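Local coordinates for chitin-binding domain 3 protein (Micromonospora aurantiaca ATCC 27029, PDB 5OPF) that probably cleaves cellulose or chitin chains oxidatively at a copper centre, as a bacterial lytic polysaccharide monooxygenase of the LPMO10 type, at residues D41-A44 with M45-W48; R74-S77 with G78-N81; N142-A145 with S146-T149; W176-H180 with L181-Y185. All blocks are in the same frame, centred on the assembly; numbering follows the deposited sequence.

Contact 1. Residues D41-A44 with M45-W48; sequences DPNA and MWNW
The carbonyl P42 O is gripped by two backbone donors one turn later: W46 N at 3.0 Å, in the carbonyl plane and nearly straight at 167°, and M45 N, which comes from above that plane. N43 O accepts from N47 N at 2.9 Å, the donor tilted from the carbonyl plane. The indole of W46 offers its edge to the amide of N43, with W46 CD1 3.6 Å from N43 OD1 and the two side chains crossing at about a right angle. M45 curls back along the chain: bends at chi2 (61°) and chi3 (64°) bring M45 SD to 4.0 Å from A44 CB and M45 CE to 3.9 Å from D41 O. This single turn of helix, residues 43-46, follows closely on helix 32-40, and D41, where that helix breaks, contributes a capping bond in which N43 N donates to D41 OD1 at 2.9 Å from above the carboxylate plane. The M45 side chain also packs on A37 and W38 of helix 32-40 and on C14 and W15 of helix 10-18. Replacing M45 with an alanine would probably open a gap where the three helices meet and leave A44 CB without its sulfur neighbour. W46, more exposed, meets W38 and F22 edge-to-face, while A44 O is buried with no hydrogen-bonding partner.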
loop_
_atom_site.group_PDB
_atom_site.type_symbol
_atom_site.label_atom_id
_atom_site.label_comp_id
_atom_site.label_asym_id
_atom_site.label_seq_id
_atom_site.Cartn_x
_atom_site.Cartn_y
_atom_site.Cartn_z
ATOM N N ASP A 41 3.514 -7.791 14.987
ATOM C CA ASP A 41 2.151 -8.288 14.878
ATOM C C ASP A 41 2.010 -9.051 13.566
ATOM O O ASP A 41 1.857 -8.440 12.492
ATOM C CB ASP A 41 1.133 -7.153 14.931
ATOM C CG ASP A 41 -0.298 -7.667 15.047
ATOM O OD1 ASP A 41 -0.537 -8.851 14.715
ATOM O OD2 ASP A 41 -1.184 -6.901 15.479
ATOM N N PRO A 42 2.071 -10.386 13.604
ATOM C CA PRO A 42 1.953 -11.157 12.358
ATOM C C PRO A 42 0.650 -10.918 11.621
ATOM O O PRO A 42 0.600 -11.122 10.403
ATOM C CB PRO A 42 2.085 -12.614 12.826
ATOM C CG PRO A 42 2.823 -12.533 14.110
ATOM C CD PRO A 42 2.378 -11.251 14.756
ATOM N N ASN A 43 -0.406 -10.486 12.311
ATOM C CA ASN A 43 -1.678 -10.272 11.633
ATOM C C ASN A 43 -1.644 -9.120 10.642
ATOM O O ASN A 43 -2.528 -9.047 9.777
ATOM C CB ASN A 43 -2.787 -10.065 12.651
ATOM C CG ASN A 43 -3.044 -11.302 13.464
ATOM O OD1 ASN A 43 -2.852 -12.429 12.990
ATOM N ND2 ASN A 43 -3.481 -11.109 14.702
ATOM N N ALA A 44 -0.653 -8.224 10.716
ATOM C CA ALA A 44 -0.514 -7.211 9.673
ATOM C C ALA A 44 -0.295 -7.863 8.319
ATOM O O ALA A 44 -0.640 -7.281 7.282
ATOM C CB ALA A 44 0.663 -6.290 9.980
ATOM N N MET A 45 0.296 -9.061 8.309
ATOM C CA MET A 45 0.541 -9.825 7.095
ATOM C C MET A 45 -0.554 -10.854 6.835
ATOM O O MET A 45 -1.040 -10.957 5.706
ATOM C CB MET A 45 1.925 -10.490 7.146
ATOM C CG MET A 45 3.065 -9.593 6.655
ATOM S SD MET A 45 3.331 -8.071 7.583
ATOM C CE MET A 45 3.793 -8.757 9.179
ATOM N N TRP A 46 -0.960 -11.629 7.843
ATOM C CA TRP A 46 -2.025 -12.594 7.586
ATOM C C TRP A 46 -3.279 -11.887 7.098
ATOM O O TRP A 46 -3.991 -12.404 6.229
ATOM C CB TRP A 46 -2.347 -13.434 8.824
ATOM C CG TRP A 46 -1.196 -14.224 9.367
ATOM C CD1 TRP A 46 -0.794 -14.261 10.669
ATOM C CD2 TRP A 46 -0.306 -15.088 8.644
ATOM N NE1 TRP A 46 0.288 -15.096 10.808
ATOM C CE2 TRP A 46 0.612 -15.608 9.581
ATOM C CE3 TRP A 46 -0.186 -15.470 7.301
ATOM C CZ2 TRP A 46 1.624 -16.493 9.226
ATOM C CZ3 TRP A 46 0.830 -16.350 6.948
ATOM C CH2 TRP A 46 1.728 -16.843 7.910
ATOM N N ASN A 47 -3.562 -10.704 7.652
ATOM C CA ASN A 47 -4.691 -9.863 7.251
ATOM C C ASN A 47 -4.246 -8.748 6.318
ATOM O O ASN A 47 -4.685 -7.594 6.430
ATOM C CB ASN A 47 -5.414 -9.321 8.482
ATOM C CG ASN A 47 -5.924 -10.435 9.363
ATOM O OD1 ASN A 47 -5.297 -10.802 10.352
ATOM N ND2 ASN A 47 -7.034 -11.033 8.962
ATOM N N TRP A 48 -3.383 -9.088 5.361
ATOM C CA TRP A 48 -2.935 -8.133 4.353
ATOM C C TRP A 48 -4.096 -7.502 3.596
ATOM O O TRP A 48 -3.940 -6.398 3.056
ATOM C CB TRP A 48 -1.958 -8.804 3.361
ATOM C CG TRP A 48 -2.552 -9.954 2.570
ATOM C CD1 TRP A 48 -2.452 -11.290 2.862
ATOM C CD2 TRP A 48 -3.370 -9.876 1.391
ATOM N NE1 TRP A 48 -3.136 -12.039 1.937
ATOM C CE2 TRP A 48 -3.712 -11.194 1.025
ATOM C CE3 TRP A 48 -3.837 -8.823 0.603
ATOM C CZ2 TRP A 48 -4.496 -11.480 -0.093
ATOM C CZ3 TRP A 48 -4.618 -9.112 -0.508
ATOM C CH2 TRP A 48 -4.936 -10.423 -0.843
#

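Contact 2. Residues R74-S77 with G78-N81; sequences RTQS and GRYN
A short, weakly bonded coil with left-handed backbone angles at Q76, S77 and G78 runs straight into a type I beta turn from G78 to N81, and the two are joined where G78 N donates to T75 O at 3.2 Å and R79 N to Q76 O at 3.2 Å. Both donors sit above the carbonyl planes. A CB at G78 would collide with S77 O at these backbone angles, consistent with a glycine at this point. R74 and N81 cross at about a right angle, R74 CG lying 3.2 Å from N81 OD1. T75 and Y80 run alongside each other, with T75 CG2 4.0 Å from Y80 CD2. Two waters fill in the polar links. One accepts from Y80 N at 2.8 Å and lies 2.7 Å from T75 O, to which it may donate; the other gathers Q76 OE1, R79 NH1 and Y80 OH, tying three side-chain ends together. Around this turn, T75 OG1 bonds to F52 O, and Q76 NE2 to G50 O and also to F52 O, so strand 52-54 and the loop before it anchor the coil, while Y80 packs on A44 of helix 43-46 and its hydroxyl bonds to N47 O just beyond that helix.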
loop_
_atom_site.group_PDB
_atom_site.type_symbol
_atom_site.label_atom_id
_atom_site.label_comp_id
_atom_site.label_asym_id
_atom_site.label_seq_id
_atom_site.Cartn_x
_atom_site.Cartn_y
_atom_site.Cartn_z
ATOM N N ARG A 74 -2.861 4.237 12.067
ATOM C CA ARG A 74 -2.878 3.269 13.161
ATOM C C ARG A 74 -4.258 2.636 13.307
ATOM O O ARG A 74 -4.754 2.407 14.409
ATOM C CB ARG A 74 -2.369 3.878 14.472
ATOM C CG ARG A 74 -0.966 4.448 14.311
ATOM C CD ARG A 74 -0.333 4.872 15.628
ATOM N NE ARG A 74 0.905 5.583 15.356
ATOM C CZ ARG A 74 1.253 6.757 15.867
ATOM N NH1 ARG A 74 0.499 7.357 16.776
ATOM N NH2 ARG A 74 2.366 7.338 15.452
ATOM N N THR A 75 -4.852 2.303 12.166
ATOM C CA THR A 75 -6.180 1.718 12.136
ATOM C C THR A 75 -6.220 0.373 12.863
ATOM O O THR A 75 -5.208 -0.304 13.058
ATOM C CB THR A 75 -6.669 1.584 10.692
ATOM O OG1 THR A 75 -8.078 1.353 10.716
ATOM C CG2 THR A 75 -5.950 0.458 9.915
ATOM N N GLN A 76 -7.429 0.004 13.279
ATOM C CA GLN A 76 -7.706 -1.304 13.860
ATOM C C GLN A 76 -6.779 -1.615 15.025
ATOM O O GLN A 76 -6.091 -2.642 15.064
ATOM C CB GLN A 76 -7.672 -2.378 12.795
ATOM C CG GLN A 76 -8.776 -2.159 11.799
ATOM C CD GLN A 76 -8.736 -3.157 10.701
ATOM O OE1 GLN A 76 -8.587 -4.354 10.952
ATOM N NE2 GLN A 76 -8.846 -2.689 9.461
ATOM N N SER A 77 -6.773 -0.696 15.981
ATOM C CA SER A 77 -6.075 -0.877 17.241
ATOM C C SER A 77 -4.590 -1.107 17.036
ATOM O O SER A 77 -3.947 -1.796 17.829
ATOM C CB SER A 77 -6.690 -2.004 18.071
ATOM O OG SER A 77 -8.060 -1.749 18.323
ATOM N N GLY A 78 -4.035 -0.537 15.976
ATOM C CA GLY A 78 -2.603 -0.578 15.765
ATOM C C GLY A 78 -2.071 -1.810 15.066
ATOM O O GLY A 78 -0.853 -2.002 15.034
ATOM N N ARG A 79 -2.939 -2.628 14.465
ATOM C CA ARG A 79 -2.506 -3.867 13.830
ATOM C C ARG A 79 -1.359 -3.652 12.848
ATOM O O ARG A 79 -0.460 -4.498 12.747
ATOM C CB ARG A 79 -3.699 -4.520 13.125
ATOM C CG ARG A 79 -3.341 -5.705 12.242
ATOM C CD ARG A 79 -4.566 -6.450 11.773
ATOM N NE ARG A 79 -5.089 -7.263 12.868
ATOM C CZ ARG A 79 -6.153 -8.056 12.797
ATOM N NH1 ARG A 79 -6.862 -8.136 11.679
ATOM N NH2 ARG A 79 -6.509 -8.772 13.858
ATOM N N TYR A 80 -1.402 -2.555 12.089
ATOM C CA TYR A 80 -0.464 -2.298 10.999
ATOM C C TYR A 80 0.608 -1.258 11.349
ATOM O O TYR A 80 1.312 -0.783 10.444
ATOM C CB TYR A 80 -1.236 -1.874 9.733
ATOM C CG TYR A 80 -2.288 -2.878 9.297
ATOM C CD1 TYR A 80 -1.967 -3.950 8.473
ATOM C CD2 TYR A 80 -3.603 -2.749 9.708
ATOM C CE1 TYR A 80 -2.924 -4.875 8.082
ATOM C CE2 TYR A 80 -4.574 -3.659 9.321
ATOM C CZ TYR A 80 -4.226 -4.728 8.510
ATOM O OH TYR A 80 -5.199 -5.631 8.131
ATOM N N ASN A 81 0.785 -0.936 12.635
ATOM C CA ASN A 81 1.694 0.139 13.029
ATOM C C ASN A 81 3.121 -0.086 12.546
ATOM O O ASN A 81 3.835 0.881 12.253
ATOM C CB ASN A 81 1.699 0.295 14.547
ATOM C CG ASN A 81 0.440 0.949 15.080
ATOM O OD1 ASN A 81 -0.484 1.252 14.336
ATOM N ND2 ASN A 81 0.405 1.163 16.388
HETATM O O HOH W 1 -2.618 -0.025 12.223
HETATM O O HOH W 2 -7.448 -6.336 9.551
#

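Contact 3. Residues N142-A145 with S146-T149; sequences NTPA and SQWT
The indole N-H of W148 reaches back across the turn to the backbone of T143, W148 NE1 donating to T143 O at 3.0 Å with an angle of 152°. The acceptor lies in the ring plane, although the donor stands above the carbonyl plane. This is the loop from strand 134-140 to strand 149-151, wound near its end into a short 3-10 turn in which Q147 N bonds to P144 O at 2.9 Å and W148 N to A145 O at 3.0 Å. With CG set opposite its own carbonyl carbon (chi1 -66°), W148 turns its pyrrole edge to the preceding carbonyls, and W148 CD1 comes 3.2 Å from P144 O, near the ring plane. T143 crosses the indole at about a right angle and brings its methyl up to it, T143 CG2 lying 3.7 Å from W148 NE1, while its hydroxyl bonds to G141 O. Beyond the turn the ring packs against both sheets of the beta sandwich, touching F102, V155 and I157 of one and I113 of the other. Outside, the exposed Q147 is bent at chi2 (-52°), its CB resting 3.4 Å from P144 O. That bend carries the amide back to its neighbour, where S146 OG, placed between its backbone N and carbonyl carbon, donates to Q147 OE1 at 2.7 Å, in the carbonyl plane and on a lone pair.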
loop_
_atom_site.group_PDB
_atom_site.type_symbol
_atom_site.label_atom_id
_atom_site.label_comp_id
_atom_site.label_asym_id
_atom_site.label_seq_id
_atom_site.Cartn_x
_atom_site.Cartn_y
_atom_site.Cartn_z
ATOM N N ASN A 142 -15.488 6.292 -10.313
ATOM C CA ASN A 142 -16.421 5.265 -9.879
ATOM C C ASN A 142 -16.356 4.089 -10.838
ATOM O O ASN A 142 -16.619 4.232 -12.035
ATOM C CB ASN A 142 -17.834 5.813 -9.763
ATOM C CG ASN A 142 -18.735 4.856 -9.019
ATOM O OD1 ASN A 142 -18.972 3.744 -9.488
ATOM N ND2 ASN A 142 -19.172 5.242 -7.827
ATOM N N THR A 143 -15.997 2.926 -10.303
ATOM C CA THR A 143 -15.726 1.732 -11.100
ATOM C C THR A 143 -16.374 0.544 -10.408
ATOM O O THR A 143 -15.778 -0.097 -9.531
ATOM C CB THR A 143 -14.220 1.523 -11.270
ATOM O OG1 THR A 143 -13.605 2.744 -11.710
ATOM C CG2 THR A 143 -13.938 0.441 -12.295
ATOM N N PRO A 144 -17.617 0.237 -10.765
ATOM C CA PRO A 144 -18.303 -0.907 -10.165
ATOM C C PRO A 144 -17.565 -2.207 -10.450
ATOM O O PRO A 144 -16.839 -2.341 -11.437
ATOM C CB PRO A 144 -19.674 -0.886 -10.853
ATOM C CG PRO A 144 -19.878 0.545 -11.237
ATOM C CD PRO A 144 -18.508 1.007 -11.652
ATOM N N ALA A 145 -17.785 -3.191 -9.569
ATOM C CA ALA A 145 -17.070 -4.461 -9.658
ATOM C C ALA A 145 -17.308 -5.151 -10.987
ATOM O O ALA A 145 -16.428 -5.871 -11.478
ATOM C CB ALA A 145 -17.514 -5.389 -8.528
ATOM N N SER A 146 -18.489 -4.961 -11.574
ATOM C CA SER A 146 -18.803 -5.609 -12.840
ATOM C C SER A 146 -17.795 -5.256 -13.916
ATOM O O SER A 146 -17.699 -5.982 -14.914
ATOM C CB SER A 146 -20.198 -5.195 -13.305
ATOM O OG SER A 146 -20.253 -3.793 -13.480
ATOM N N GLN A 147 -17.035 -4.168 -13.731
ATOM C CA GLN A 147 -16.083 -3.670 -14.714
ATOM C C GLN A 147 -14.637 -4.029 -14.394
ATOM O O GLN A 147 -13.746 -3.743 -15.197
ATOM C CB GLN A 147 -16.204 -2.150 -14.817
ATOM C CG GLN A 147 -17.651 -1.683 -14.995
ATOM C CD GLN A 147 -18.370 -2.393 -16.139
ATOM O OE1 GLN A 147 -19.390 -3.066 -15.944
ATOM N NE2 GLN A 147 -17.829 -2.258 -17.344
ATOM N N TRP A 148 -14.382 -4.640 -13.246
ATOM C CA TRP A 148 -13.060 -5.137 -12.928
ATOM C C TRP A 148 -12.831 -6.474 -13.636
ATOM O O TRP A 148 -13.772 -7.203 -14.000
ATOM C CB TRP A 148 -12.929 -5.329 -11.420
ATOM C CG TRP A 148 -12.966 -4.085 -10.566
ATOM C CD1 TRP A 148 -13.843 -3.042 -10.640
ATOM C CD2 TRP A 148 -12.109 -3.807 -9.459
ATOM N NE1 TRP A 148 -13.571 -2.122 -9.650
ATOM C CE2 TRP A 148 -12.513 -2.575 -8.907
ATOM C CE3 TRP A 148 -11.035 -4.494 -8.871
ATOM C CZ2 TRP A 148 -11.876 -2.009 -7.802
ATOM C CZ3 TRP A 148 -10.404 -3.938 -7.783
ATOM C CH2 TRP A 148 -10.824 -2.709 -7.255
ATOM N N THR A 149 -11.562 -6.814 -13.789
ATOM C CA THR A 149 -11.159 -8.013 -14.504
ATOM C C THR A 149 -11.327 -9.236 -13.608
ATOM O O THR A 149 -10.926 -9.231 -12.440
ATOM C CB THR A 149 -9.702 -7.836 -14.928
ATOM O OG1 THR A 149 -9.618 -6.659 -15.745
ATOM C CG2 THR A 149 -9.177 -9.051 -15.690
#

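Contact 4. Residues W176-H180 with L181-Y185; sequences WQASH and LDQSY
Aromatic packing leads the contact: W176 and Y185 run side by side in an offset stack, the tryptophan six-membered ring and the tyrosine ring having centroids 4.4 Å apart and planes at 28°. W176 CE3 sits over the tyrosine face near its rim, 3.3 Å from Y185 CD1. A second ring contact is a CH-pi one, in which L181 CB lies over the imidazole of H180, 3.9 Å from its centroid; the H180 ring also stacks with H108. Among backbone bonds, W176 N donates to Y185 O at 3.0 Å and Y185 N to W176 O at 2.9 Å, making these two a hydrogen-bonded antiparallel pair, and A178 N continues the ladder to Q183 O. These are the rungs nearest the turn of the beta hairpin made by strands 169-178 and 183-192. The hairpin brings Y185 to the copper, which H1 and H108 also bind, the two histidines matching the histidine brace of LPMOs. On the face of Q177 and S184, a bend at chi2 (71°) lets Q177 NE2 reach D182 OD1 at 3.0 Å and 164°, and a water bridges Q177 OE1 to the same oxygen. Elsewhere, Y185 OH donates to Q183 OE1 at 2.6 Å and also bonds to H1 N. An alanine in place of Y185 would remove the ring and hydroxyl, and is likely to deprive the copper site of its tyrosine and leave W176 without its stacking partner. The same Q183 OE1 meets the edge of the H180 ring, 3.0 Å from H180 CE1.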
loop_
_atom_site.group_PDB
_atom_site.type_symbol
_atom_site.label_atom_id
_atom_site.label_comp_id
_atom_site.label_asym_id
_atom_site.label_seq_id
_atom_site.Cartn_x
_atom_site.Cartn_y
_atom_site.Cartn_z
ATOM N N TRP A 176 -7.906 3.395 -1.812
ATOM C CA TRP A 176 -9.106 2.804 -2.394
ATOM C C TRP A 176 -10.307 3.170 -1.531
ATOM O O TRP A 176 -10.372 2.779 -0.361
ATOM C CB TRP A 176 -8.969 1.287 -2.421
ATOM C CG TRP A 176 -10.185 0.481 -2.853
ATOM C CD1 TRP A 176 -11.192 0.842 -3.717
ATOM C CD2 TRP A 176 -10.454 -0.867 -2.466
ATOM N NE1 TRP A 176 -12.069 -0.219 -3.880
ATOM C CE2 TRP A 176 -11.632 -1.272 -3.119
ATOM C CE3 TRP A 176 -9.821 -1.764 -1.609
ATOM C CZ2 TRP A 176 -12.163 -2.550 -2.966
ATOM C CZ3 TRP A 176 -10.355 -3.021 -1.449
ATOM C CH2 TRP A 176 -11.508 -3.405 -2.131
ATOM N N GLN A 177 -11.264 3.905 -2.098
ATOM C CA GLN A 177 -12.553 4.136 -1.455
ATOM C C GLN A 177 -13.506 3.095 -2.031
ATOM O O GLN A 177 -13.864 3.163 -3.209
ATOM C CB GLN A 177 -13.044 5.556 -1.736
ATOM C CG GLN A 177 -14.391 5.883 -1.099
ATOM C CD GLN A 177 -14.327 6.011 0.408
ATOM O OE1 GLN A 177 -13.331 6.447 0.958
ATOM N NE2 GLN A 177 -15.410 5.664 1.079
ATOM N N ALA A 178 -13.884 2.113 -1.224
ATOM C CA ALA A 178 -14.755 1.039 -1.683
ATOM C C ALA A 178 -16.195 1.542 -1.785
ATOM O O ALA A 178 -16.569 2.543 -1.165
ATOM C CB ALA A 178 -14.661 -0.143 -0.728
ATOM N N SER A 179 -17.009 0.850 -2.589
ATOM C CA SER A 179 -18.350 1.350 -2.917
ATOM C C SER A 179 -19.486 0.774 -2.072
ATOM O O SER A 179 -20.610 1.290 -2.149
ATOM C CB SER A 179 -18.674 1.113 -4.399
ATOM O OG SER A 179 -17.794 1.854 -5.224
ATOM N N HIS A 180 -19.242 -0.276 -1.296
ATOM C CA HIS A 180 -20.289 -0.960 -0.541
ATOM C C HIS A 180 -20.577 -0.335 0.820
ATOM O O HIS A 180 -21.570 -0.700 1.463
ATOM C CB HIS A 180 -19.881 -2.423 -0.316
ATOM C CG HIS A 180 -18.649 -2.580 0.517
ATOM N ND1 HIS A 180 -17.475 -1.913 0.230
ATOM C CD2 HIS A 180 -18.411 -3.318 1.629
ATOM C CE1 HIS A 180 -16.569 -2.238 1.135
ATOM N NE2 HIS A 180 -17.104 -3.095 1.987
ATOM N N LEU A 181 -19.727 0.580 1.263
ATOM C CA LEU A 181 -19.664 1.083 2.624
ATOM C C LEU A 181 -18.690 2.245 2.576
ATOM O O LEU A 181 -17.845 2.297 1.683
ATOM C CB LEU A 181 -19.116 -0.028 3.532
ATOM C CG LEU A 181 -19.180 0.106 5.045
ATOM C CD1 LEU A 181 -20.625 0.084 5.522
ATOM C CD2 LEU A 181 -18.400 -1.021 5.696
ATOM N N ASP A 182 -18.791 3.174 3.537
ATOM C CA ASP A 182 -17.710 4.160 3.686
ATOM C C ASP A 182 -16.534 3.458 4.349
ATOM O O ASP A 182 -16.397 3.441 5.573
ATOM C CB ASP A 182 -18.135 5.394 4.473
ATOM C CG ASP A 182 -17.008 6.412 4.609
ATOM O OD1 ASP A 182 -15.948 6.235 3.968
ATOM O OD2 ASP A 182 -17.194 7.402 5.354
ATOM N N GLN A 183 -15.707 2.833 3.517
ATOM C CA GLN A 183 -14.575 2.024 3.935
ATOM C C GLN A 183 -13.443 2.333 2.973
ATOM O O GLN A 183 -13.636 2.261 1.753
ATOM C CB GLN A 183 -14.944 0.542 3.857
ATOM C CG GLN A 183 -13.885 -0.408 4.378
ATOM C CD GLN A 183 -14.242 -1.858 4.102
ATOM O OE1 GLN A 183 -14.198 -2.302 2.964
ATOM N NE2 GLN A 183 -14.622 -2.591 5.136
ATOM N N SER A 184 -12.298 2.716 3.520
ATOM C CA SER A 184 -11.174 3.187 2.727
ATOM C C SER A 184 -9.899 2.460 3.129
ATOM O O SER A 184 -9.649 2.222 4.314
ATOM C CB SER A 184 -11.033 4.705 2.907
ATOM O OG SER A 184 -11.122 5.089 4.269
ATOM N N TYR A 185 -9.083 2.132 2.126
ATOM C CA TYR A 185 -7.872 1.346 2.300
ATOM C C TYR A 185 -6.654 2.174 1.902
ATOM O O TYR A 185 -6.709 2.962 0.951
ATOM C CB TYR A 185 -7.904 0.091 1.419
ATOM C CG TYR A 185 -9.007 -0.901 1.716
ATOM C CD1 TYR A 185 -10.342 -0.596 1.467
ATOM C CD2 TYR A 185 -8.717 -2.181 2.199
ATOM C CE1 TYR A 185 -11.350 -1.527 1.700
ATOM C CE2 TYR A 185 -9.717 -3.109 2.440
ATOM C CZ TYR A 185 -11.032 -2.778 2.200
ATOM O OH TYR A 185 -12.023 -3.712 2.440
HETATM O O HOH W 3 -13.948 7.978 3.189
#

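Overall arrangement
From the N terminus the four contacts follow one another in series, none enclosing or crossing another, each joining directly consecutive residues. Contact 1 closes a helical turn after helix 32-40; contact 2 closes the coil and beta turn ahead of strand 92-93. Though apart in sequence, these two touch, R79 and Y80 meeting A44 and N47, so they make one patch of the helical and loop region. Contact 3 joins strand 134-140 of one sheet to the edge strand 149-151 of the four-stranded one, and contact 4 brings the last hairpin to the copper site. Those two lie near each other without touching, nearest atoms about 4 Å apart, whereas contacts 2 and 3 are separated by about 29 Å between centres.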